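Local coordinates for protein cellulosomal scaffoldin (PDB 4WI0) that belongs to the cellulosome scaffold of Acetivibrio cellulolyticus and, through its C-terminal X-module and calcium-binding dockerin, docks onto a type II cohesin, at residues A24-E29 with V57-A62; K61-T66 with D93-G98; L65-A70 with I87-G92. The protein carries 1 engineered substitution. One frame throughout, in Å; residues are numbered along the deposited sequence.

The three contacts follow the polypeptide from the β-sheets of the X-module to the first calcium site of the dockerin. Contact 1 pairs two strands of one sheet, and contact 3 reaches from the same sheet to the strand leading into the dockerin; their centres lie about 8 Å apart, and the backbone bond from Ile-59 N to Arg-67 O, 2.8 Å, ties them directly. Contact 2 lies about 12 Å, centre to centre, from each of the others. It shares Lys-61 with contact 1 and Leu-65 with contact 3, and Asn-63 O meets Gly-92 N at 2.8 Å. Asp-93 binds calcium within contact 2, while the Leu-65 side chain is about 7 Å from that ion.

Contact 1 of 3, residues A24-E29 with V57-A62; sequences AGFTVE and VKITKA
Lys-61 lies across the ring of Phe-26, its CD over the middle of one face at 3.6 Å from the centroid and 12° off the ring normal, a CH-pi contact. Its NZ travels on past the ring, making an off-centre cation-pi contact, and donates a hydrogen bond to Ala-24 O at 2.9 Å. The fully extended chain, with CG anti to the backbone N (chi1 -167°), gives it this span. Phe-26 in turn is met edge-to-face by Tyr-64.

Beyond this end the strands pair antiparallel, their segment axes 4.8 Å apart at closest. Thr-27 with Thr-60 and Glu-29 with Lys-58 are hydrogen-bonded pairs, each closed by two N-H···O bonds; Thr-27 N to Thr-60 O measures 3.0 Å. Between them sits the non-hydrogen-bonded pair Val-28 and Ile-59, on the face that packs against the second sheet, where Val-28 CG1 also meets Val-57 CG1 at 3.5 Å. On the other face one water bridges Gly-25 O, Thr-27 OG1 and Thr-60 O, and Glu-29 OE1 stays 4.4 Å from Lys-58 NZ, beyond a salt bridge. The chemistry is therefore two-sided: hydrocarbon seals one face, while water and loosely matched charges occupy the other.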
ATOM      1  N   ALA B  24      11.331  15.622   5.573  1.00 24.92           N
ATOM      2  CA  ALA B  24      12.543  16.299   5.148  1.00 24.65           C
ATOM      3  C   ALA B  24      12.794  16.080   3.666  1.00 23.78           C
ATOM      4  O   ALA B  24      12.306  15.110   3.080  1.00 24.25           O
ATOM      5  CB  ALA B  24      13.729  15.790   5.949  1.00 25.88           C
ATOM      6  N   GLY B  25      13.557  16.992   3.071  1.00 23.11           N
ATOM      7  CA  GLY B  25      14.098  16.799   1.737  1.00 22.99           C
ATOM      8  C   GLY B  25      13.280  17.334   0.578  1.00 21.82           C
ATOM      9  O   GLY B  25      13.662  17.130  -0.567  1.00 23.65           O
ATOM     10  N   PHE B  26      12.164  18.008   0.850  1.00 20.71           N
ATOM     11  CA  PHE B  26      11.416  18.686  -0.211  1.00 19.40           C
ATOM     12  C   PHE B  26      12.127  19.998  -0.555  1.00 20.21           C
ATOM     13  O   PHE B  26      12.447  20.790   0.338  1.00 19.59           O
ATOM     14  CB  PHE B  26       9.976  18.978   0.218  1.00 18.98           C
ATOM     15  CG  PHE B  26       9.121  17.749   0.386  1.00 18.07           C
ATOM     16  CD1 PHE B  26       8.468  17.183  -0.700  1.00 17.86           C
ATOM     17  CD2 PHE B  26       8.953  17.172   1.638  1.00 18.60           C
ATOM     18  CE1 PHE B  26       7.681  16.052  -0.544  1.00 17.37           C
ATOM     19  CE2 PHE B  26       8.169  16.038   1.803  1.00 18.42           C
ATOM     20  CZ  PHE B  26       7.532  15.479   0.711  1.00 17.79           C
ATOM     21  N   THR B  27      12.387  20.216  -1.847  1.00 20.28           N
ATOM     22  CA  THR B  27      13.036  21.437  -2.314  1.00 20.54           C
ATOM     23  C   THR B  27      11.977  22.420  -2.796  1.00 19.74           C
ATOM     24  O   THR B  27      11.159  22.095  -3.656  1.00 19.10           O
ATOM     25  CB  THR B  27      14.020  21.143  -3.458  1.00 21.54           C
ATOM     26  OG1 THR B  27      14.967  20.162  -3.028  1.00 22.34           O
ATOM     27  CG2 THR B  27      14.753  22.395  -3.883  1.00 22.32           C
ATOM     28  N   VAL B  28      12.002  23.623  -2.229  1.00 19.74           N
ATOM     29  CA  VAL B  28      11.034  24.658  -2.536  1.00 19.39           C
ATOM     30  C   VAL B  28      11.775  25.791  -3.223  1.00 20.66           C
ATOM     31  O   VAL B  28      12.686  26.373  -2.648  1.00 21.19           O
ATOM     32  CB  VAL B  28      10.353  25.189  -1.258  1.00 18.97           C
ATOM     33  CG1 VAL B  28       9.301  26.232  -1.599  1.00 18.73           C
ATOM     34  CG2 VAL B  28       9.727  24.044  -0.483  1.00 18.50           C
ATOM     35  N   GLU B  29      11.383  26.077  -4.463  1.00 21.25           N
ATOM     36  CA  GLU B  29      12.041  27.070  -5.303  1.00 22.27           C
ATOM     37  C   GLU B  29      11.070  28.209  -5.561  1.00 22.18           C
ATOM     38  O   GLU B  29       9.894  27.963  -5.820  1.00 23.10           O
ATOM     39  CB  GLU B  29      12.450  26.455  -6.656  1.00 23.87           C
ATOM     40  CG  GLU B  29      12.639  27.501  -7.756  1.00 25.32           C
ATOM     41  CD  GLU B  29      13.160  26.962  -9.076  1.00 26.90           C
ATOM     42  OE1 GLU B  29      12.912  25.780  -9.422  1.00 25.55           O
ATOM     43  OE2 GLU B  29      13.800  27.765  -9.785  1.00 28.34           O
ATOM     44  N   VAL B  57       5.663  29.246  -7.009  1.00 19.17           N
ATOM     45  CA  VAL B  57       6.527  28.459  -6.126  1.00 19.01           C
ATOM     46  C   VAL B  57       6.463  26.994  -6.554  1.00 19.02           C
ATOM     47  O   VAL B  57       5.370  26.454  -6.721  1.00 18.45           O
ATOM     48  CB  VAL B  57       6.112  28.624  -4.651  1.00 18.97           C
ATOM     49  CG1 VAL B  57       6.968  27.757  -3.744  1.00 19.16           C
ATOM     50  CG2 VAL B  57       6.253  30.089  -4.241  1.00 19.57           C
ATOM     51  N   LYS B  58       7.628  26.367  -6.751  1.00 19.24           N
ATOM     52  CA  LYS B  58       7.699  24.992  -7.242  1.00 19.54           C
ATOM     53  C   LYS B  58       8.300  24.074  -6.184  1.00 18.78           C
ATOM     54  O   LYS B  58       9.328  24.397  -5.584  1.00 18.28           O
ATOM     55  CB  LYS B  58       8.513  24.899  -8.532  1.00 21.37           C
ATOM     56  CG  LYS B  58       8.544  23.489  -9.122  1.00 22.89           C
ATOM     57  CD  LYS B  58       8.787  23.477 -10.626  1.00 25.46           C
ATOM     58  CE  LYS B  58      10.223  23.822 -10.964  1.00 27.35           C
ATOM     59  NZ  LYS B  58      10.495  23.698 -12.421  1.00 30.76           N
ATOM     60  N   ILE B  59       7.651  22.935  -5.966  1.00 18.10           N
ATOM     61  CA  ILE B  59       8.072  21.987  -4.937  1.00 17.84           C
ATOM     62  C   ILE B  59       8.377  20.647  -5.583  1.00 17.54           C
ATOM     63  O   ILE B  59       7.550  20.097  -6.310  1.00 17.45           O
ATOM     64  CB  ILE B  59       7.013  21.818  -3.834  1.00 17.57           C
ATOM     65  CG1 ILE B  59       6.595  23.180  -3.266  1.00 17.80           C
ATOM     66  CG2 ILE B  59       7.555  20.937  -2.704  1.00 17.84           C
ATOM     67  CD1 ILE B  59       5.326  23.739  -3.859  1.00 18.29           C
ATOM     68  N   THR B  60       9.570  20.124  -5.309  1.00 17.45           N
ATOM     69  CA  THR B  60      10.032  18.886  -5.923  1.00 17.46           C
ATOM     70  C   THR B  60      10.654  17.953  -4.881  1.00 17.37           C
ATOM     71  O   THR B  60      11.182  18.395  -3.860  1.00 17.39           O
ATOM     72  CB  THR B  60      11.063  19.162  -7.046  1.00 18.27           C
ATOM     73  OG1 THR B  60      12.235  19.772  -6.503  1.00 19.31           O
ATOM     74  CG2 THR B  60      10.489  20.103  -8.110  1.00 18.51           C
ATOM     75  N   LYS B  61      10.571  16.658  -5.151  1.00 17.33           N
ATOM     76  CA  LYS B  61      11.289  15.641  -4.370  1.00 17.61           C
ATOM     77  C   LYS B  61      11.280  14.357  -5.170  1.00 17.50           C
ATOM     78  O   LYS B  61      10.284  14.043  -5.822  1.00 16.92           O
ATOM     79  CB  LYS B  61      10.637  15.391  -3.003  1.00 17.33           C
ATOM     80  CG  LYS B  61      11.517  14.586  -2.052  1.00 18.29           C
ATOM     81  CD  LYS B  61      10.866  14.382  -0.688  1.00 18.13           C
ATOM     82  CE  LYS B  61      11.675  13.410   0.160  1.00 19.26           C
ATOM     83  NZ  LYS B  61      11.017  13.132   1.466  1.00 19.41           N
ATOM     84  N   ALA B  62      12.390  13.629  -5.131  1.00 18.31           N
ATOM     85  CA  ALA B  62      12.515  12.366  -5.847  1.00 18.90           C
ATOM     86  C   ALA B  62      11.327  11.474  -5.503  1.00 18.69           C
ATOM     87  O   ALA B  62      10.962  11.339  -4.332  1.00 18.18           O
ATOM     88  CB  ALA B  62      13.823  11.677  -5.492  1.00 19.76           C
TER
HETATM   89  O   HOH W   1      14.254  17.480  -3.128  1.00 33.35           O
HETATM   90  O   HOH W   2      11.949  22.673  -6.355  1.00 19.42           O

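Contact 2 of 3, residues K61-T66 with D93-G98; sequences KANYLT and DMAIGG. With CA (calcium ion), chain C.
Asn-63 lies obliquely across the Met-94 side chain, its CB and CG against the sulfur and its ND2 3.7 Å from CE. The thioether can follow the amide because Met-94 is bent at chi2 (-58°) and chi3. On the other branch, Asn-63 OD1 accepts a hydrogen bond from Ala-95 N, 2.9 Å long and fairly straight at 164°, which helps set the rotation of the amide. Asn-63 CA also directs a C-H···O contact to Asp-93 O at 3.2 Å. Asn-63 holds the third position of the type II turn from Lys-61 to Tyr-64, consistent with its positive phi of 67°.

Asp-93 divides its carboxylate. OD1 binds calcium at 2.3 Å, together with Asp-101, Ala-103 O, Asp-108 and two waters, one also donating to Met-94 O; OD2 takes Gly-102 N and a third water, which accepts from Thr-66 N at 2.9 Å and so ties the chain just after the turn to the metal-binding carboxylate. Leu-65 CD1 lies 3.9 Å from that OD2.

The contact joins the loop between strands 53-60 and 67-74 to the start of an EF-hand-like calcium loop, whose exiting helix, 106-113, receives the Ile-96 side chain and supplies Asp-108 as acceptor for Met-94 N.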
ATOM      1  N   LYS B  61      10.571  16.658  -5.151  1.00 17.33           N
ATOM      2  CA  LYS B  61      11.289  15.641  -4.370  1.00 17.61           C
ATOM      3  C   LYS B  61      11.280  14.357  -5.170  1.00 17.50           C
ATOM      4  O   LYS B  61      10.284  14.043  -5.822  1.00 16.92           O
ATOM      5  CB  LYS B  61      10.637  15.391  -3.003  1.00 17.33           C
ATOM      6  CG  LYS B  61      11.517  14.586  -2.052  1.00 18.29           C
ATOM      7  CD  LYS B  61      10.866  14.382  -0.688  1.00 18.13           C
ATOM      8  CE  LYS B  61      11.675  13.410   0.160  1.00 19.26           C
ATOM      9  NZ  LYS B  61      11.017  13.132   1.466  1.00 19.41           N
ATOM     10  N   ALA B  62      12.390  13.629  -5.131  1.00 18.31           N
ATOM     11  CA  ALA B  62      12.515  12.366  -5.847  1.00 18.90           C
ATOM     12  C   ALA B  62      11.327  11.474  -5.503  1.00 18.69           C
ATOM     13  O   ALA B  62      10.962  11.339  -4.332  1.00 18.18           O
ATOM     14  CB  ALA B  62      13.823  11.677  -5.492  1.00 19.76           C
ATOM     15  N   ASN B  63      10.728  10.888  -6.538  1.00 18.68           N
ATOM     16  CA  ASN B  63       9.561  10.007  -6.411  1.00 18.58           C
ATOM     17  C   ASN B  63       8.247  10.653  -5.935  1.00 17.39           C
ATOM     18  O   ASN B  63       7.320   9.933  -5.552  1.00 18.05           O
ATOM     19  CB  ASN B  63       9.906   8.765  -5.567  1.00 19.01           C
ATOM     20  CG  ASN B  63      10.934   7.870  -6.237  1.00 20.02           C
ATOM     21  OD1 ASN B  63      11.113   7.896  -7.451  1.00 20.10           O
ATOM     22  ND2 ASN B  63      11.611   7.056  -5.435  1.00 21.16           N
ATOM     23  N   TYR B  64       8.167  11.988  -5.991  1.00 16.53           N
ATOM     24  CA  TYR B  64       6.940  12.745  -5.726  1.00 15.35           C
ATOM     25  C   TYR B  64       6.539  13.535  -6.960  1.00 15.50           C
ATOM     26  O   TYR B  64       7.398  13.991  -7.719  1.00 16.35           O
ATOM     27  CB  TYR B  64       7.131  13.741  -4.583  1.00 15.16           C
ATOM     28  CG  TYR B  64       7.116  13.107  -3.227  1.00 14.80           C
ATOM     29  CD1 TYR B  64       8.235  12.465  -2.740  1.00 15.26           C
ATOM     30  CD2 TYR B  64       5.970  13.140  -2.433  1.00 14.55           C
ATOM     31  CE1 TYR B  64       8.225  11.854  -1.490  1.00 15.39           C
ATOM     32  CE2 TYR B  64       5.951  12.539  -1.180  1.00 15.08           C
ATOM     33  CZ  TYR B  64       7.082  11.892  -0.716  1.00 15.43           C
ATOM     34  OH  TYR B  64       7.075  11.296   0.538  1.00 15.97           O
ATOM     35  N   LEU B  65       5.235  13.726  -7.133  1.00 15.09           N
ATOM     36  CA  LEU B  65       4.706  14.519  -8.238  1.00 15.74           C
ATOM     37  C   LEU B  65       4.978  16.011  -7.983  1.00 15.80           C
ATOM     38  O   LEU B  65       4.553  16.580  -6.976  1.00 15.20           O
ATOM     39  CB  LEU B  65       3.210  14.268  -8.390  1.00 15.83           C
ATOM     40  CG  LEU B  65       2.527  14.876  -9.600  1.00 16.49           C
ATOM     41  CD1 LEU B  65       2.971  14.173 -10.873  1.00 17.27           C
ATOM     42  CD2 LEU B  65       1.026  14.782  -9.418  1.00 16.80           C
ATOM     43  N   THR B  66       5.713  16.623  -8.896  1.00 16.27           N
ATOM     44  CA  THR B  66       6.088  18.023  -8.780  1.00 16.78           C
ATOM     45  C   THR B  66       4.846  18.911  -8.664  1.00 17.03           C
ATOM     46  O   THR B  66       3.849  18.691  -9.349  1.00 17.33           O
ATOM     47  CB  THR B  66       7.008  18.427  -9.962  1.00 17.43           C
ATOM     48  OG1 THR B  66       8.266  17.754  -9.812  1.00 17.29           O
ATOM     49  CG2 THR B  66       7.247  19.950 -10.007  1.00 17.89           C
ATOM     50  N   ASP B  93       5.056   9.391  -8.203  1.00 17.68           N
ATOM     51  CA  ASP B  93       5.613   9.603  -9.548  1.00 18.72           C
ATOM     52  C   ASP B  93       7.080   9.180  -9.502  1.00 19.25           C
ATOM     53  O   ASP B  93       7.963   9.967  -9.140  1.00 19.24           O
ATOM     54  CB  ASP B  93       5.476  11.049 -10.035  1.00 18.79           C
ATOM     55  CG  ASP B  93       5.996  11.229 -11.455  1.00 20.22           C
ATOM     56  OD1 ASP B  93       6.079  10.211 -12.166  1.00 20.49           O
ATOM     57  OD2 ASP B  93       6.334  12.370 -11.866  1.00 20.56           O
ATOM     58  N   MET B  94       7.322   7.929  -9.881  1.00 19.97           N
ATOM     59  CA  MET B  94       8.582   7.243  -9.628  1.00 21.20           C
ATOM     60  C   MET B  94       9.616   7.506 -10.719  1.00 23.12           C
ATOM     61  O   MET B  94       9.270   7.653 -11.890  1.00 22.72           O
ATOM     62  CB  MET B  94       8.336   5.732  -9.547  1.00 21.60           C
ATOM     63  CG  MET B  94       7.237   5.315  -8.583  1.00 20.90           C
ATOM     64  SD  MET B  94       7.534   5.855  -6.890  1.00 21.36           S
ATOM     65  CE  MET B  94       8.926   4.816  -6.482  1.00 21.68           C
ATOM     66  N   ALA B  95      10.888   7.542 -10.321  1.00 25.12           N
ATOM     67  CA  ALA B  95      11.997   7.590 -11.272  1.00 27.51           C
ATOM     68  C   ALA B  95      12.141   6.247 -11.993  1.00 30.09           C
ATOM     69  O   ALA B  95      12.564   5.250 -11.403  1.00 30.22           O
ATOM     70  CB  ALA B  95      13.294   7.967 -10.571  1.00 27.49           C
ATOM     71  N   ILE B  96      11.767   6.241 -13.272  1.00 33.23           N
ATOM     72  CA  ILE B  96      11.810   5.051 -14.120  1.00 36.20           C
ATOM     73  C   ILE B  96      12.643   5.411 -15.341  1.00 40.67           C
ATOM     74  O   ILE B  96      12.327   6.369 -16.054  1.00 42.25           O
ATOM     75  CB  ILE B  96      10.400   4.615 -14.573  1.00 35.64           C
ATOM     76  CG1 ILE B  96       9.486   4.398 -13.360  1.00 33.51           C
ATOM     77  CG2 ILE B  96      10.476   3.336 -15.402  1.00 36.96           C
ATOM     78  CD1 ILE B  96       8.015   4.297 -13.709  1.00 33.49           C
ATOM     79  N   GLY B  97      13.707   4.650 -15.577  1.00 44.47           N
ATOM     80  CA  GLY B  97      14.688   4.999 -16.603  1.00 47.72           C
ATOM     81  C   GLY B  97      15.453   6.260 -16.238  1.00 48.22           C
ATOM     82  O   GLY B  97      15.885   7.003 -17.120  1.00 50.19           O
ATOM     83  N   GLY B  98      15.610   6.501 -14.934  1.00 48.59           N
ATOM     84  CA  GLY B  98      16.300   7.691 -14.425  1.00 48.55           C
ATOM     85  C   GLY B  98      15.559   9.007 -14.627  1.00 46.67           C
ATOM     86  O   GLY B  98      16.183  10.072 -14.674  1.00 48.46           O
TER
HETATM   87 CA    CA C 201       5.032   8.439 -13.266  1.00 19.58          CA
HETATM   88  O   HOH W   3       6.551  15.206 -11.228  1.00 19.89           O
HETATM   89  O   HOH W   4       7.382   8.080 -13.845  1.00 22.57           O
HETATM   90  O   HOH W   5       4.658   6.812 -14.971  1.00 22.89           O

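Contact 3 of 3, residues L65-A70 with I87-G92; sequences LTREIA and ILMWAG
Arg-67 meets the opposite segment along nearly its whole length. Its CB rests 3.6 Å from Met-89 SD; CD comes within van der Waals reach of both Leu-88 O and Ile-87 CG2, which lie ahead on the same side, and NE continues beside that methyl. With CG anti to the backbone N (chi1 -177°) and the chain extended as far as NE, the guanidinium is carried out to the backbone of the other strand. There NH1 donates to a lone pair of Leu-88 O at 2.7 Å. The acceptor lies only 6° out of the guanidinium plane, although the bond itself is bent, 138° at the hydrogen. Ile-87 CG2 covers one face of the group, 3.7 Å from NH1. A water 3.0 Å from NH1 also accepts from Leu-88 N; NH1 thus has two partners, which with the methyl probably limit how far the group can turn. NH2 has a long, weak ion pair with the C-terminal OXT of Tyr-156.

Ile-69 and Ile-87 meet tip to tip on one side of the arginine, CD1 to CD1 at 3.7 Å. On the other side Met-89, bent at chi2 and chi3, folds its CE to within 3.3 Å of Leu-65 O. Here the two chains converge: Leu-65 N donates a nearly straight bond of 2.9 Å to Trp-90 O, and the Leu-65 side chain runs alongside the indole with CD2 near CE3. Trp-90 stacks in turn on His-148.

Strands 67-74 and 78-89 belong to different sheets, and their segments run roughly antiparallel with axes 9.4 Å apart, too far for backbone pairing. Each is the outermost strand of its own sheet, and the side chains between them close one edge of a two-sheet β-sandwich, in keeping with the transthyretin-like family of this X-module.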
ATOM      1  N   LEU B  65       5.235  13.726  -7.133  1.00 15.09           N
ATOM      2  CA  LEU B  65       4.706  14.519  -8.238  1.00 15.74           C
ATOM      3  C   LEU B  65       4.978  16.011  -7.983  1.00 15.80           C
ATOM      4  O   LEU B  65       4.553  16.580  -6.976  1.00 15.20           O
ATOM      5  CB  LEU B  65       3.210  14.268  -8.390  1.00 15.83           C
ATOM      6  CG  LEU B  65       2.527  14.876  -9.600  1.00 16.49           C
ATOM      7  CD1 LEU B  65       2.971  14.173 -10.873  1.00 17.27           C
ATOM      8  CD2 LEU B  65       1.026  14.782  -9.418  1.00 16.80           C
ATOM      9  N   THR B  66       5.713  16.623  -8.896  1.00 16.27           N
ATOM     10  CA  THR B  66       6.088  18.023  -8.780  1.00 16.78           C
ATOM     11  C   THR B  66       4.846  18.911  -8.664  1.00 17.03           C
ATOM     12  O   THR B  66       3.849  18.691  -9.349  1.00 17.33           O
ATOM     13  CB  THR B  66       7.008  18.427  -9.962  1.00 17.43           C
ATOM     14  OG1 THR B  66       8.266  17.754  -9.812  1.00 17.29           O
ATOM     15  CG2 THR B  66       7.247  19.950 -10.007  1.00 17.89           C
ATOM     16  N   ARG B  67       4.904  19.886  -7.761  1.00 17.47           N
ATOM     17  CA  ARG B  67       3.809  20.817  -7.533  1.00 18.33           C
ATOM     18  C   ARG B  67       4.222  22.240  -7.885  1.00 18.75           C
ATOM     19  O   ARG B  67       5.350  22.657  -7.613  1.00 17.56           O
ATOM     20  CB  ARG B  67       3.355  20.756  -6.066  1.00 19.26           C
ATOM     21  CG  ARG B  67       2.165  21.652  -5.742  1.00 19.97           C
ATOM     22  CD  ARG B  67       1.499  21.266  -4.433  1.00 21.79           C
ATOM     23  NE  ARG B  67       0.232  21.970  -4.236  1.00 23.34           N
ATOM     24  CZ  ARG B  67      -0.711  21.627  -3.356  1.00 24.37           C
ATOM     25  NH1 ARG B  67      -0.571  20.565  -2.565  1.00 24.74           N
ATOM     26  NH2 ARG B  67      -1.823  22.351  -3.277  1.00 26.35           N
ATOM     27  N   GLU B  68       3.299  22.981  -8.489  1.00 20.21           N
ATOM     28  CA  GLU B  68       3.494  24.409  -8.725  1.00 21.28           C
ATOM     29  C   GLU B  68       2.348  25.181  -8.084  1.00 20.53           C
ATOM     30  O   GLU B  68       1.175  24.828  -8.252  1.00 20.44           O
ATOM     31  CB  GLU B  68       3.596  24.708 -10.224  1.00 23.56           C
ATOM     32  CG  GLU B  68       4.876  24.173 -10.845  1.00 26.16           C
ATOM     33  CD  GLU B  68       5.016  24.502 -12.323  1.00 29.88           C
ATOM     34  OE1 GLU B  68       5.751  25.451 -12.657  1.00 32.60           O
ATOM     35  OE2 GLU B  68       4.394  23.819 -13.163  1.00 34.90           O
ATOM     36  N   ILE B  69       2.698  26.218  -7.329  1.00 18.82           N
ATOM     37  CA  ILE B  69       1.713  27.079  -6.710  1.00 19.09           C
ATOM     38  C   ILE B  69       1.808  28.435  -7.384  1.00 19.68           C
ATOM     39  O   ILE B  69       2.818  29.122  -7.264  1.00 19.26           O
ATOM     40  CB  ILE B  69       1.954  27.227  -5.197  1.00 18.97           C
ATOM     41  CG1 ILE B  69       1.974  25.843  -4.536  1.00 18.37           C
ATOM     42  CG2 ILE B  69       0.890  28.131  -4.574  1.00 19.37           C
ATOM     43  CD1 ILE B  69       2.335  25.863  -3.064  1.00 18.16           C
ATOM     44  N   ALA B  70       0.751  28.808  -8.097  1.00 20.30           N
ATOM     45  CA  ALA B  70       0.719  30.059  -8.860  1.00 21.32           C
ATOM     46  C   ALA B  70       0.319  31.254  -8.002  1.00 22.24           C
ATOM     47  O   ALA B  70      -0.266  31.096  -6.923  1.00 22.55           O
ATOM     48  CB  ALA B  70      -0.251  29.918 -10.022  1.00 21.85           C
ATOM     49  N   ILE B  87       1.248  22.305   3.021  1.00 17.86           N
ATOM     50  CA  ILE B  87       1.126  21.956   1.604  1.00 18.09           C
ATOM     51  C   ILE B  87       1.417  20.456   1.489  1.00 17.74           C
ATOM     52  O   ILE B  87       2.445  19.971   1.972  1.00 17.36           O
ATOM     53  CB  ILE B  87       2.103  22.779   0.752  1.00 17.86           C
ATOM     54  CG1 ILE B  87       1.739  24.260   0.837  1.00 18.69           C
ATOM     55  CG2 ILE B  87       2.111  22.315  -0.699  1.00 17.90           C
ATOM     56  CD1 ILE B  87       2.890  25.177   0.480  1.00 19.23           C
ATOM     57  N   LEU B  88       0.494  19.727   0.877  1.00 17.56           N
ATOM     58  CA  LEU B  88       0.659  18.300   0.692  1.00 17.71           C
ATOM     59  C   LEU B  88       1.347  17.994  -0.634  1.00 17.74           C
ATOM     60  O   LEU B  88       1.114  18.677  -1.627  1.00 17.49           O
ATOM     61  CB  LEU B  88      -0.694  17.602   0.792  1.00 18.26           C
ATOM     62  CG  LEU B  88      -1.353  17.717   2.173  1.00 19.44           C
ATOM     63  CD1 LEU B  88      -2.595  16.852   2.242  1.00 20.51           C
ATOM     64  CD2 LEU B  88      -0.398  17.347   3.293  1.00 20.27           C
ATOM     65  N   MET B  89       2.228  16.990  -0.611  1.00 17.90           N
ATOM     66  CA  MET B  89       2.902  16.474  -1.809  1.00 17.48           C
ATOM     67  C   MET B  89       2.545  14.995  -2.021  1.00 17.89           C
ATOM     68  O   MET B  89       2.526  14.206  -1.058  1.00 17.24           O
ATOM     69  CB  MET B  89       4.416  16.629  -1.682  1.00 17.20           C
ATOM     70  CG  MET B  89       4.901  18.073  -1.745  1.00 17.68           C
ATOM     71  SD  MET B  89       4.681  18.798  -3.387  1.00 18.14           S
ATOM     72  CE  MET B  89       5.945  17.892  -4.266  1.00 17.53           C
ATOM     73  N   TRP B  90       2.264  14.621  -3.273  1.00 16.84           N
ATOM     74  CA  TRP B  90       1.795  13.253  -3.580  1.00 17.02           C
ATOM     75  C   TRP B  90       2.932  12.331  -4.018  1.00 16.72           C
ATOM     76  O   TRP B  90       3.550  12.535  -5.079  1.00 16.93           O
ATOM     77  CB  TRP B  90       0.712  13.269  -4.664  1.00 17.09           C
ATOM     78  CG  TRP B  90      -0.451  14.182  -4.370  1.00 17.25           C
ATOM     79  CD1 TRP B  90      -0.804  14.706  -3.159  1.00 17.40           C
ATOM     80  CD2 TRP B  90      -1.424  14.651  -5.309  1.00 17.56           C
ATOM     81  NE1 TRP B  90      -1.930  15.477  -3.291  1.00 18.18           N
ATOM     82  CE2 TRP B  90      -2.331  15.462  -4.600  1.00 17.56           C
ATOM     83  CE3 TRP B  90      -1.613  14.467  -6.684  1.00 17.48           C
ATOM     84  CZ2 TRP B  90      -3.414  16.088  -5.217  1.00 18.16           C
ATOM     85  CZ3 TRP B  90      -2.689  15.089  -7.298  1.00 17.97           C
ATOM     86  CH2 TRP B  90      -3.575  15.889  -6.565  1.00 18.30           C
ATOM     87  N   ALA B  91       3.218  11.324  -3.197  1.00 16.38           N
ATOM     88  CA  ALA B  91       4.225  10.323  -3.522  1.00 16.76           C
ATOM     89  C   ALA B  91       3.745   9.415  -4.652  1.00 16.45           C
ATOM     90  O   ALA B  91       2.550   9.191  -4.814  1.00 16.25           O
ATOM     91  CB  ALA B  91       4.539   9.475  -2.299  1.00 16.76           C
ATOM     92  N   GLY B  92       4.685   8.884  -5.419  1.00 17.21           N
ATOM     93  CA  GLY B  92       4.370   7.855  -6.410  1.00 17.16           C
ATOM     94  C   GLY B  92       4.483   8.230  -7.877  1.00 17.52           C
ATOM     95  O   GLY B  92       4.015   7.470  -8.709  1.00 17.09           O
TER
HETATM   96  O   HOH W   6      -2.118  20.633  -0.052  1.00 20.17           O